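Local structure of Exo-beta-1,4-mannosidase (4LYP) at residues I285-E295 and K331-A341. The protein probably releases terminal beta-linked mannose from the non-reducing ends of beta-mannosides, as a fungal glycoside hydrolase family 5 beta-mannosidase with a TIM-barrel fold. Sequence-based numbering, arbitrary orientation.
Sequences IDYTTCHCWVE and KPIVMEEFGMA
Glu336 reaches across to Thr289 and His291. Its CB makes no close contact with 285-295; a chi1 of 73° and an extended chain carry the carboxylate over. Glu336 CG passes His291 NE2 at 3.3 Å. Glu336 CD lies 3.5 Å from Thr289 CG2. Glu336 OE2 accepts a hydrogen bond from His291 NE2, 2.6 Å long at 174°, through its anti lone pair and in the ring plane. OE1 takes a bond from water 1, which also binds Tyr287 OH, and another from Gln234. Glu337 packs its CG over the centre of the His291 ring, a CH-pi contact of 3.6 Å. Its carboxylate stacks on the imidazole, planes 15° apart. Glu238 holds ND1 of that ring, so bonds at both nitrogens fix its rotation. Glu238 and Trp293 line a guanidine pocket. Glu337 is paired with Arg97 and lies beside a bound Tris molecule, probably from the crystallisation liquor. Glu337, late in strand 333-338, and Glu238, just past strand 230-234, are consistent with the active-site end of a family 5 barrel. Strands 288-292 and 333-338 run parallel, joined by helix 308-329 in a beta-alpha-beta crossover. Cys290 and Cys292 pack on Phe318 of that helix, Met335 meets helix 362-380, and Val334 touches strand 386-394.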
ATOM      1  N   ILE A 285      14.535  -1.690 -10.207  1.00  8.99           N
ATOM      2  CA  ILE A 285      13.422  -0.899  -9.691  1.00  9.43           C
ATOM      3  C   ILE A 285      12.835  -0.169 -10.868  1.00  8.99           C
ATOM      4  O   ILE A 285      13.457   0.752 -11.411  1.00 10.88           O
ATOM      5  CB  ILE A 285      13.856   0.042  -8.540  1.00  9.60           C
ATOM      6  CG1 ILE A 285      14.364  -0.741  -7.322  1.00  9.85           C
ATOM      7  CG2 ILE A 285      12.694   1.001  -8.180  1.00 10.58           C
ATOM      8  CD1 ILE A 285      13.321  -1.526  -6.549  1.00 10.65           C
ATOM      9  N   ASP A 286      11.643  -0.561 -11.318  1.00  8.10           N
ATOM     10  CA  ASP A 286      11.124  -0.049 -12.571  1.00  8.51           C
ATOM     11  C   ASP A 286      10.439   1.269 -12.480  1.00  8.06           C
ATOM     12  O   ASP A 286      10.357   2.017 -13.452  1.00  9.40           O
ATOM     13  CB  ASP A 286      10.135  -1.098 -13.154  1.00  9.33           C
ATOM     14  CG  ASP A 286      10.845  -2.343 -13.580  1.00  9.75           C
ATOM     15  OD1 ASP A 286      11.661  -2.272 -14.534  1.00 11.96           O
ATOM     16  OD2 ASP A 286      10.590  -3.413 -12.973  1.00  9.31           O
ATOM     17  N   TYR A 287       9.865   1.592 -11.305  1.00  7.92           N
ATOM     18  CA  TYR A 287       9.162   2.830 -11.141  1.00  7.99           C
ATOM     19  C   TYR A 287       9.321   3.319  -9.729  1.00  8.15           C
ATOM     20  O   TYR A 287       9.883   2.573  -8.905  1.00  8.61           O
ATOM     21  CB  TYR A 287       7.666   2.802 -11.576  1.00  8.97           C
ATOM     22  CG  TYR A 287       6.817   1.931 -10.673  1.00  7.22           C
ATOM     23  CD1 TYR A 287       6.684   0.557 -10.874  1.00  7.70           C
ATOM     24  CD2 TYR A 287       6.063   2.525  -9.641  1.00  7.33           C
ATOM     25  CE1 TYR A 287       5.814  -0.238 -10.087  1.00  7.52           C
ATOM     26  CE2 TYR A 287       5.190   1.776  -8.841  1.00  7.12           C
ATOM     27  CZ  TYR A 287       5.091   0.414  -9.072  1.00  7.23           C
ATOM     28  OH  TYR A 287       4.237  -0.373  -8.302  1.00  8.29           O
ATOM     29  N   THR A 288       8.880   4.548  -9.469  1.00  7.81           N
ATOM     30  CA  THR A 288       9.096   5.201  -8.154  1.00  7.46           C
ATOM     31  C   THR A 288       7.772   5.441  -7.456  1.00  7.25           C
ATOM     32  O   THR A 288       6.728   5.520  -8.126  1.00  7.20           O
ATOM     33  CB  THR A 288       9.937   6.465  -8.298  1.00  8.19           C
ATOM     34  OG1 THR A 288       9.139   7.518  -8.884  1.00  8.77           O
ATOM     35  CG2 THR A 288      11.162   6.223  -9.211  1.00  9.43           C
ATOM     36  N   THR A 289       7.812   5.593  -6.148  1.00  7.76           N
ATOM     37  CA  THR A 289       6.618   5.837  -5.361  1.00  6.89           C
ATOM     38  C   THR A 289       6.892   6.930  -4.381  1.00  7.35           C
ATOM     39  O   THR A 289       8.022   7.216  -4.028  1.00  8.30           O
ATOM     40  CB  THR A 289       6.085   4.623  -4.634  1.00  8.13           C
ATOM     41  OG1 THR A 289       7.007   4.178  -3.623  1.00  8.91           O
ATOM     42  CG2 THR A 289       5.758   3.490  -5.552  1.00  8.80           C
ATOM     43  N   CYS A 290       5.776   7.525  -3.872  1.00  7.28           N
ATOM     44  CA  CYS A 290       5.809   8.369  -2.703  1.00  6.48           C
ATOM     45  C   CYS A 290       4.564   8.130  -1.888  1.00  6.57           C
ATOM     46  O   CYS A 290       3.522   7.657  -2.415  1.00  7.34           O
ATOM     47  CB  CYS A 290       6.007   9.856  -3.145  1.00  8.31           C
ATOM     48  SG  CYS A 290       4.713  10.537  -4.173  1.00  9.35           S
ATOM     49  N   HIS A 291       4.688   8.396  -0.578  1.00  6.81           N
ATOM     50  CA  HIS A 291       3.572   8.295   0.370  1.00  6.59           C
ATOM     51  C   HIS A 291       3.555   9.619   1.079  1.00  6.55           C
ATOM     52  O   HIS A 291       4.571  10.059   1.637  1.00  9.65           O
ATOM     53  CB  HIS A 291       3.847   7.247   1.440  1.00  7.34           C
ATOM     54  CG  HIS A 291       4.005   5.820   0.976  1.00  6.61           C
ATOM     55  ND1 HIS A 291       4.137   4.778   1.839  1.00  6.44           N
ATOM     56  CD2 HIS A 291       4.063   5.290  -0.275  1.00  7.08           C
ATOM     57  CE1 HIS A 291       4.282   3.642   1.149  1.00  7.64           C
ATOM     58  NE2 HIS A 291       4.246   3.918  -0.121  1.00  6.73           N
ATOM     59  N   CYS A 292       2.399  10.341   1.104  1.00  6.76           N
ATOM     60  CA  CYS A 292       2.340  11.665   1.696  1.00  6.80           C
ATOM     61  C   CYS A 292       1.396  11.654   2.902  1.00  6.85           C
ATOM     62  O   CYS A 292       0.170  11.361   2.732  1.00  7.40           O
ATOM     63  CB  CYS A 292       1.834  12.669   0.645  1.00  8.74           C
ATOM     64  SG  CYS A 292       1.803  14.367   1.357  1.00  9.03           S
ATOM     65  N   TRP A 293       1.937  11.942   4.093  1.00  6.28           N
ATOM     66  CA  TRP A 293       1.204  11.817   5.370  1.00  6.81           C
ATOM     67  C   TRP A 293       1.294  13.029   6.233  1.00  6.26           C
ATOM     68  O   TRP A 293       2.082  13.096   7.169  1.00  7.55           O
ATOM     69  CB  TRP A 293       1.658  10.549   6.091  1.00  7.35           C
ATOM     70  CG  TRP A 293       1.187   9.304   5.398  1.00  6.53           C
ATOM     71  CD1 TRP A 293       1.889   8.340   4.754  1.00  7.07           C
ATOM     72  CD2 TRP A 293      -0.207   8.959   5.289  1.00  6.29           C
ATOM     73  NE1 TRP A 293       1.011   7.386   4.194  1.00  6.91           N
ATOM     74  CE2 TRP A 293      -0.263   7.782   4.541  1.00  6.08           C
ATOM     75  CE3 TRP A 293      -1.402   9.550   5.757  1.00  6.69           C
ATOM     76  CZ2 TRP A 293      -1.481   7.141   4.298  1.00  6.10           C
ATOM     77  CZ3 TRP A 293      -2.598   8.949   5.491  1.00  7.27           C
ATOM     78  CH2 TRP A 293      -2.633   7.767   4.729  1.00  6.35           C
ATOM     79  N   VAL A 294       0.450  14.042   5.930  1.00  6.90           N
ATOM     80  CA  VAL A 294       0.606  15.322   6.595  1.00  7.47           C
ATOM     81  C   VAL A 294       0.368  15.253   8.118  1.00  6.38           C
ATOM     82  O   VAL A 294       1.077  15.930   8.881  1.00  7.69           O
ATOM     83  CB  VAL A 294      -0.210  16.435   5.920  1.00  7.57           C
ATOM     84  CG1 VAL A 294       0.457  16.857   4.619  1.00  8.74           C
ATOM     85  CG2 VAL A 294      -1.706  16.096   5.786  1.00  8.01           C
ATOM     86  N   GLU A 295      -0.619  14.498   8.605  1.00  7.00           N
ATOM     87  CA  GLU A 295      -0.827  14.476  10.056  1.00  7.60           C
ATOM     88  C   GLU A 295       0.332  13.720  10.724  1.00  6.97           C
ATOM     89  O   GLU A 295       0.896  14.199  11.710  1.00  7.75           O
ATOM     90  CB  GLU A 295      -2.172  13.820  10.392  1.00  7.69           C
ATOM     91  CG  GLU A 295      -2.430  13.731  11.884  1.00  7.62           C
ATOM     92  CD  GLU A 295      -3.767  13.179  12.293  1.00  7.45           C
ATOM     93  OE1 GLU A 295      -4.639  12.963  11.410  1.00  7.85           O
ATOM     94  OE2 GLU A 295      -3.943  12.946  13.477  1.00  9.34           O
ATOM     95  N   LYS A 331      11.953   7.701 -14.684  1.00 10.23           N
ATOM     96  CA  LYS A 331      11.070   6.583 -14.333  1.00  9.08           C
ATOM     97  C   LYS A 331       9.725   7.179 -13.935  1.00  8.47           C
ATOM     98  O   LYS A 331       9.644   8.290 -13.412  1.00  9.51           O
ATOM     99  CB  LYS A 331      11.653   5.772 -13.179  1.00  9.91           C
ATOM    100  CG  LYS A 331      12.924   5.013 -13.583  1.00  9.87           C
ATOM    101  CD  LYS A 331      13.504   4.191 -12.473  1.00  9.87           C
ATOM    102  CE  LYS A 331      14.658   3.368 -13.009  1.00 12.07           C
ATOM    103  NZ  LYS A 331      15.405   2.623 -12.009  1.00 12.67           N
ATOM    104  N   PRO A 332       8.648   6.399 -14.067  1.00  8.58           N
ATOM    105  CA  PRO A 332       7.317   6.903 -13.586  1.00  8.61           C
ATOM    106  C   PRO A 332       7.263   7.069 -12.112  1.00  8.05           C
ATOM    107  O   PRO A 332       8.050   6.475 -11.356  1.00  8.66           O
ATOM    108  CB  PRO A 332       6.357   5.787 -14.057  1.00 10.38           C
ATOM    109  CG  PRO A 332       7.061   5.081 -15.155  1.00 10.10           C
ATOM    110  CD  PRO A 332       8.515   5.113 -14.766  1.00 10.03           C
ATOM    111  N   ILE A 333       6.237   7.790 -11.650  1.00  8.39           N
ATOM    112  CA  ILE A 333       5.988   7.922 -10.193  1.00  8.01           C
ATOM    113  C   ILE A 333       4.519   7.776  -9.930  1.00  7.82           C
ATOM    114  O   ILE A 333       3.642   8.225 -10.689  1.00  7.77           O
ATOM    115  CB  ILE A 333       6.515   9.280  -9.660  1.00  8.36           C
ATOM    116  CG1 ILE A 333       6.338   9.322  -8.148  1.00  9.08           C
ATOM    117  CG2 ILE A 333       5.915  10.489 -10.392  1.00  9.92           C
ATOM    118  CD1 ILE A 333       7.159  10.410  -7.485  1.00 11.06           C
ATOM    119  N   VAL A 334       4.220   7.062  -8.830  1.00  7.80           N
ATOM    120  CA  VAL A 334       2.854   6.896  -8.324  1.00  7.02           C
ATOM    121  C   VAL A 334       2.860   7.364  -6.852  1.00  7.31           C
ATOM    122  O   VAL A 334       3.702   6.963  -6.060  1.00  7.84           O
ATOM    123  CB  VAL A 334       2.451   5.421  -8.383  1.00  8.14           C
ATOM    124  CG1 VAL A 334       1.026   5.218  -7.810  1.00  8.21           C
ATOM    125  CG2 VAL A 334       2.508   4.857  -9.806  1.00 10.03           C
ATOM    126  N   MET A 335       1.859   8.209  -6.482  1.00  7.23           N
ATOM    127  CA  MET A 335       1.659   8.525  -5.050  1.00  6.81           C
ATOM    128  C   MET A 335       0.768   7.415  -4.486  1.00  6.32           C
ATOM    129  O   MET A 335      -0.495   7.498  -4.483  1.00  6.90           O
ATOM    130  CB  MET A 335       1.036   9.898  -4.824  1.00  8.12           C
ATOM    131  CG  MET A 335       0.849  10.148  -3.350  1.00  8.95           C
ATOM    132  SD  MET A 335       0.569  11.900  -2.905  1.00  9.67           S
ATOM    133  CE  MET A 335      -0.961  12.220  -3.703  1.00 11.24           C
ATOM    134  N   GLU A 336       1.419   6.332  -4.065  1.00  6.57           N
ATOM    135  CA  GLU A 336       0.724   5.076  -3.784  1.00  6.72           C
ATOM    136  C   GLU A 336       0.129   5.065  -2.356  1.00  5.13           C
ATOM    137  O   GLU A 336      -0.511   4.070  -2.012  1.00  6.08           O
ATOM    138  CB  GLU A 336       1.617   3.855  -4.009  1.00  7.32           C
ATOM    139  CG  GLU A 336       2.652   3.709  -2.947  1.00  7.02           C
ATOM    140  CD  GLU A 336       3.498   2.456  -3.048  1.00  7.13           C
ATOM    141  OE1 GLU A 336       3.265   1.663  -3.997  1.00  7.14           O
ATOM    142  OE2 GLU A 336       4.372   2.277  -2.170  1.00  8.00           O
ATOM    143  N   GLU A 337       0.360   6.110  -1.572  1.00  5.98           N
ATOM    144  CA  GLU A 337      -0.398   6.326  -0.319  1.00  5.70           C
ATOM    145  C   GLU A 337      -0.557   7.805  -0.140  1.00  6.46           C
ATOM    146  O   GLU A 337       0.416   8.580  -0.286  1.00  6.93           O
ATOM    147  CB  GLU A 337       0.327   5.850   0.941  1.00  6.81           C
ATOM    148  CG  GLU A 337       0.581   4.341   0.996  1.00  7.08           C
ATOM    149  CD  GLU A 337       1.017   3.900   2.388  1.00  6.70           C
ATOM    150  OE1 GLU A 337       1.011   4.702   3.338  1.00  8.19           O
ATOM    151  OE2 GLU A 337       1.388   2.693   2.543  1.00  7.37           O
ATOM    152  N   PHE A 338      -1.726   8.205   0.362  1.00  6.27           N
ATOM    153  CA  PHE A 338      -1.947   9.516   0.996  1.00  6.60           C
ATOM    154  C   PHE A 338      -3.275   9.450   1.683  1.00  5.67           C
ATOM    155  O   PHE A 338      -4.146   8.642   1.296  1.00  6.51           O
ATOM    156  CB  PHE A 338      -1.898  10.696  -0.014  1.00  6.07           C
ATOM    157  CG  PHE A 338      -3.087  10.767  -0.913  1.00  6.23           C
ATOM    158  CD1 PHE A 338      -3.266   9.920  -2.022  1.00  7.71           C
ATOM    159  CD2 PHE A 338      -4.118  11.667  -0.603  1.00  8.78           C
ATOM    160  CE1 PHE A 338      -4.423   9.960  -2.794  1.00  8.54           C
ATOM    161  CE2 PHE A 338      -5.278  11.701  -1.409  1.00  9.73           C
ATOM    162  CZ  PHE A 338      -5.414  10.867  -2.496  1.00 10.11           C
ATOM    163  N   GLY A 339      -3.502  10.355   2.638  1.00  6.44           N
ATOM    164  CA  GLY A 339      -4.822  10.336   3.290  1.00  7.56           C
ATOM    165  C   GLY A 339      -4.895  11.461   4.305  1.00  6.72           C
ATOM    166  O   GLY A 339      -3.962  12.201   4.574  1.00  6.83           O
ATOM    167  N   MET A 340      -6.119  11.607   4.863  1.00  6.64           N
ATOM    168  CA  MET A 340      -6.417  12.658   5.850  1.00  6.62           C
ATOM    169  C   MET A 340      -7.572  12.156   6.721  1.00  6.67           C
ATOM    170  O   MET A 340      -8.440  11.417   6.259  1.00  7.38           O
ATOM    171  CB  MET A 340      -6.730  13.976   5.142  1.00  6.84           C
ATOM    172  CG  MET A 340      -7.086  15.093   6.070  1.00  6.75           C
ATOM    173  SD  MET A 340      -7.145  16.728   5.282  1.00  7.96           S
ATOM    174  CE  MET A 340      -5.380  17.103   5.163  1.00  8.73           C
ATOM    175  N   ALA A 341      -7.526  12.632   7.972  1.00  6.34           N
ATOM    176  CA  ALA A 341      -8.522  12.314   8.991  1.00  6.53           C
ATOM    177  C   ALA A 341      -9.856  13.005   8.682  1.00  6.47           C
ATOM    178  O   ALA A 341      -9.971  13.911   7.846  1.00  7.17           O
ATOM    179  CB  ALA A 341      -8.008  12.806  10.334  1.00  7.43           C
TER
HETATM  180  O   HOH W   1       2.768   1.326  -6.738  1.00  8.16           O
HETATM  181  O   HOH W   2      -1.484  13.247   3.691  1.00  7.93           O
HETATM  182  O   HOH W   3      -2.789  12.856   7.255  1.00  7.40           O
HETATM  183  O   HOH W   4      -5.087  13.854   8.823  1.00  7.57           O